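3-hydroxyisobutyrate dehydrogenase (PDB 3G0O) probably oxidises L-threonate to 2-dehydro-L-erythronate, using NAD(+) in preference to NADP(+) as hydride acceptor. Local coordinates at residues A126-G131 / M140-S145. Sequence-based numbering, arbitrary orientation.
Sequences APVSGG and MTVMAS
P127 and M143 meet at an oblique angle, proline CG lying 3.6 Å from M143 CG. The selenomethionine is folded rather than extended: chi1 of 40° sets CG between its own backbone N and carbonyl carbon, and bends at chi2 and chi3 bring CE back across the strand pair to 3.5 Å from S129 CB. M143 thereby spans P127 and S129 on one face, where V213 of the second subunit also packs against it. On the other face V128 and V142 lie side by side, V128 CG1 to V142 CG2 3.9 Å, while M140, also a selenomethionine and extended beyond CG, brings SE within 4.0 Å of V128 CG1. Antiparallel pairing fixes this register: M143 N donates almost straight to P127 O (3.1 Å, 172° at the hydrogen), and S129 and T141 exchange two backbone bonds. Strand 122-129 closes the parallel run of the Rossmann-type sheet; 140-145 turns antiparallel to it. With chi1 at -175°, S129 OG swings away from its own amide and hydrogen-bonds A218 N of the second subunit and a tartaric acid, probably from the crystallisation liquor. P127 touches K179, the predicted catalytic lysine, consistent with a substrate site near the subunit interface.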
ATOM      1  N   ALA A 126       2.119 -19.259  14.675  1.00 14.52           N
ATOM      2  CA  ALA A 126       2.989 -18.233  14.121  1.00 15.06           C
ATOM      3  C   ALA A 126       2.967 -17.947  12.625  1.00 15.27           C
ATOM      4  O   ALA A 126       3.973 -18.142  11.939  1.00 13.47           O
ATOM      5  CB  ALA A 126       4.428 -18.532  14.552  1.00 14.73           C
ATOM      6  N   PRO A 127       1.832 -17.470  12.096  1.00 13.32           N
ATOM      7  CA  PRO A 127       1.809 -17.178  10.660  1.00 14.54           C
ATOM      8  C   PRO A 127       2.821 -16.062  10.377  1.00 13.16           C
ATOM      9  O   PRO A 127       3.121 -15.251  11.257  1.00 13.15           O
ATOM     10  CB  PRO A 127       0.357 -16.752  10.412  1.00 11.81           C
ATOM     11  CG  PRO A 127      -0.090 -16.231  11.753  1.00 13.66           C
ATOM     12  CD  PRO A 127       0.521 -17.218  12.712  1.00 15.04           C
ATOM     13  N   VAL A 128       3.349 -16.021   9.159  1.00 13.02           N
ATOM     14  CA  VAL A 128       4.351 -15.017   8.811  1.00 13.03           C
ATOM     15  C   VAL A 128       4.036 -14.164   7.585  1.00 16.18           C
ATOM     16  O   VAL A 128       3.094 -14.431   6.837  1.00 17.37           O
ATOM     17  CB  VAL A 128       5.720 -15.680   8.556  1.00 13.40           C
ATOM     18  CG1 VAL A 128       6.197 -16.387   9.809  1.00 14.22           C
ATOM     19  CG2 VAL A 128       5.605 -16.667   7.399  1.00 15.08           C
ATOM     20  N   SER A 129       4.858 -13.136   7.392  1.00 14.77           N
ATOM     21  CA  SER A 129       4.739 -12.240   6.256  1.00 16.95           C
ATOM     22  C   SER A 129       6.076 -11.541   6.026  1.00 16.80           C
ATOM     23  O   SER A 129       7.066 -11.841   6.701  1.00 17.16           O
ATOM     24  CB  SER A 129       3.639 -11.200   6.484  1.00 14.90           C
ATOM     25  OG  SER A 129       3.460 -10.411   5.317  1.00 16.65           O
ATOM     26  N   GLY A 130       6.107 -10.624   5.065  1.00 17.94           N
ATOM     27  CA  GLY A 130       7.334  -9.906   4.773  1.00 19.45           C
ATOM     28  C   GLY A 130       7.867 -10.122   3.366  1.00 19.12           C
ATOM     29  O   GLY A 130       8.678  -9.334   2.886  1.00 20.72           O
ATOM     30  N   GLY A 131       7.420 -11.183   2.703  1.00 17.79           N
ATOM     31  CA  GLY A 131       7.880 -11.449   1.350  1.00 18.59           C
ATOM     32  C   GLY A 131       9.071 -12.393   1.270  1.00 19.71           C
ATOM     33  O   GLY A 131       9.802 -12.562   2.247  1.00 19.07           O
HETATM   34  N   MSE A 140      11.834 -12.093   8.361  1.00 20.01           N
HETATM   35  CA  MSE A 140      10.393 -12.299   8.340  1.00 19.74           C
HETATM   36  C   MSE A 140       9.705 -11.498   9.438  1.00 19.89           C
HETATM   37  O   MSE A 140      10.338 -11.059  10.400  1.00 18.17           O
HETATM   38  CB  MSE A 140      10.042 -13.770   8.578  1.00 20.96           C
HETATM   39  CG  MSE A 140      10.450 -14.752   7.503  1.00 23.55           C
HETATM   40 SE   MSE A 140       9.695 -16.492   7.949  1.00 31.67          SE
HETATM   41  CE  MSE A 140       9.882 -17.373   6.231  1.00 29.41           C
ATOM     42  N   THR A 141       8.401 -11.304   9.274  1.00 16.88           N
ATOM     43  CA  THR A 141       7.597 -10.644  10.289  1.00 16.47           C
ATOM     44  C   THR A 141       6.724 -11.781  10.794  1.00 17.11           C
ATOM     45  O   THR A 141       6.092 -12.484  10.004  1.00 17.32           O
ATOM     46  CB  THR A 141       6.717  -9.527   9.713  1.00 14.90           C
ATOM     47  OG1 THR A 141       7.518  -8.359   9.499  1.00 17.30           O
ATOM     48  CG2 THR A 141       5.592  -9.182  10.681  1.00 17.49           C
ATOM     49  N   VAL A 142       6.708 -11.984  12.105  1.00 15.59           N
ATOM     50  CA  VAL A 142       5.917 -13.061  12.675  1.00 15.75           C
ATOM     51  C   VAL A 142       4.836 -12.519  13.595  1.00 17.84           C
ATOM     52  O   VAL A 142       5.098 -11.662  14.436  1.00 19.62           O
ATOM     53  CB  VAL A 142       6.803 -14.039  13.480  1.00 16.46           C
ATOM     54  CG1 VAL A 142       5.999 -15.269  13.883  1.00 14.54           C
ATOM     55  CG2 VAL A 142       8.022 -14.436  12.655  1.00 17.58           C
HETATM   56  N   MSE A 143       3.613 -13.003  13.404  1.00 17.22           N
HETATM   57  CA  MSE A 143       2.489 -12.616  14.244  1.00 18.57           C
HETATM   58  C   MSE A 143       2.151 -13.901  14.990  1.00 16.64           C
HETATM   59  O   MSE A 143       1.378 -14.738  14.522  1.00 16.85           O
HETATM   60  CB  MSE A 143       1.319 -12.103  13.391  1.00 20.92           C
HETATM   61  CG  MSE A 143       1.056 -12.855  12.101  1.00 26.15           C
HETATM   62 SE   MSE A 143       0.562 -11.633  10.648  1.00 32.82          SE
HETATM   63  CE  MSE A 143       2.246 -11.663   9.701  1.00 30.99           C
ATOM     64  N   ALA A 144       2.753 -14.048  16.165  1.00 17.40           N
ATOM     65  CA  ALA A 144       2.598 -15.260  16.949  1.00 17.18           C
ATOM     66  C   ALA A 144       1.903 -15.155  18.289  1.00 17.13           C
ATOM     67  O   ALA A 144       1.923 -14.117  18.948  1.00 17.62           O
ATOM     68  CB  ALA A 144       3.973 -15.899  17.145  1.00 17.79           C
ATOM     69  N   SER A 145       1.293 -16.266  18.684  1.00 18.10           N
ATOM     70  CA  SER A 145       0.619 -16.367  19.967  1.00 19.40           C
ATOM     71  C   SER A 145       0.833 -17.798  20.454  1.00 19.79           C
ATOM     72  O   SER A 145       0.831 -18.743  19.661  1.00 19.42           O
ATOM     73  CB  SER A 145      -0.878 -16.058  19.830  1.00 18.25           C
ATOM     74  OG  SER A 145      -1.541 -17.016  19.030  1.00 18.68           O
TER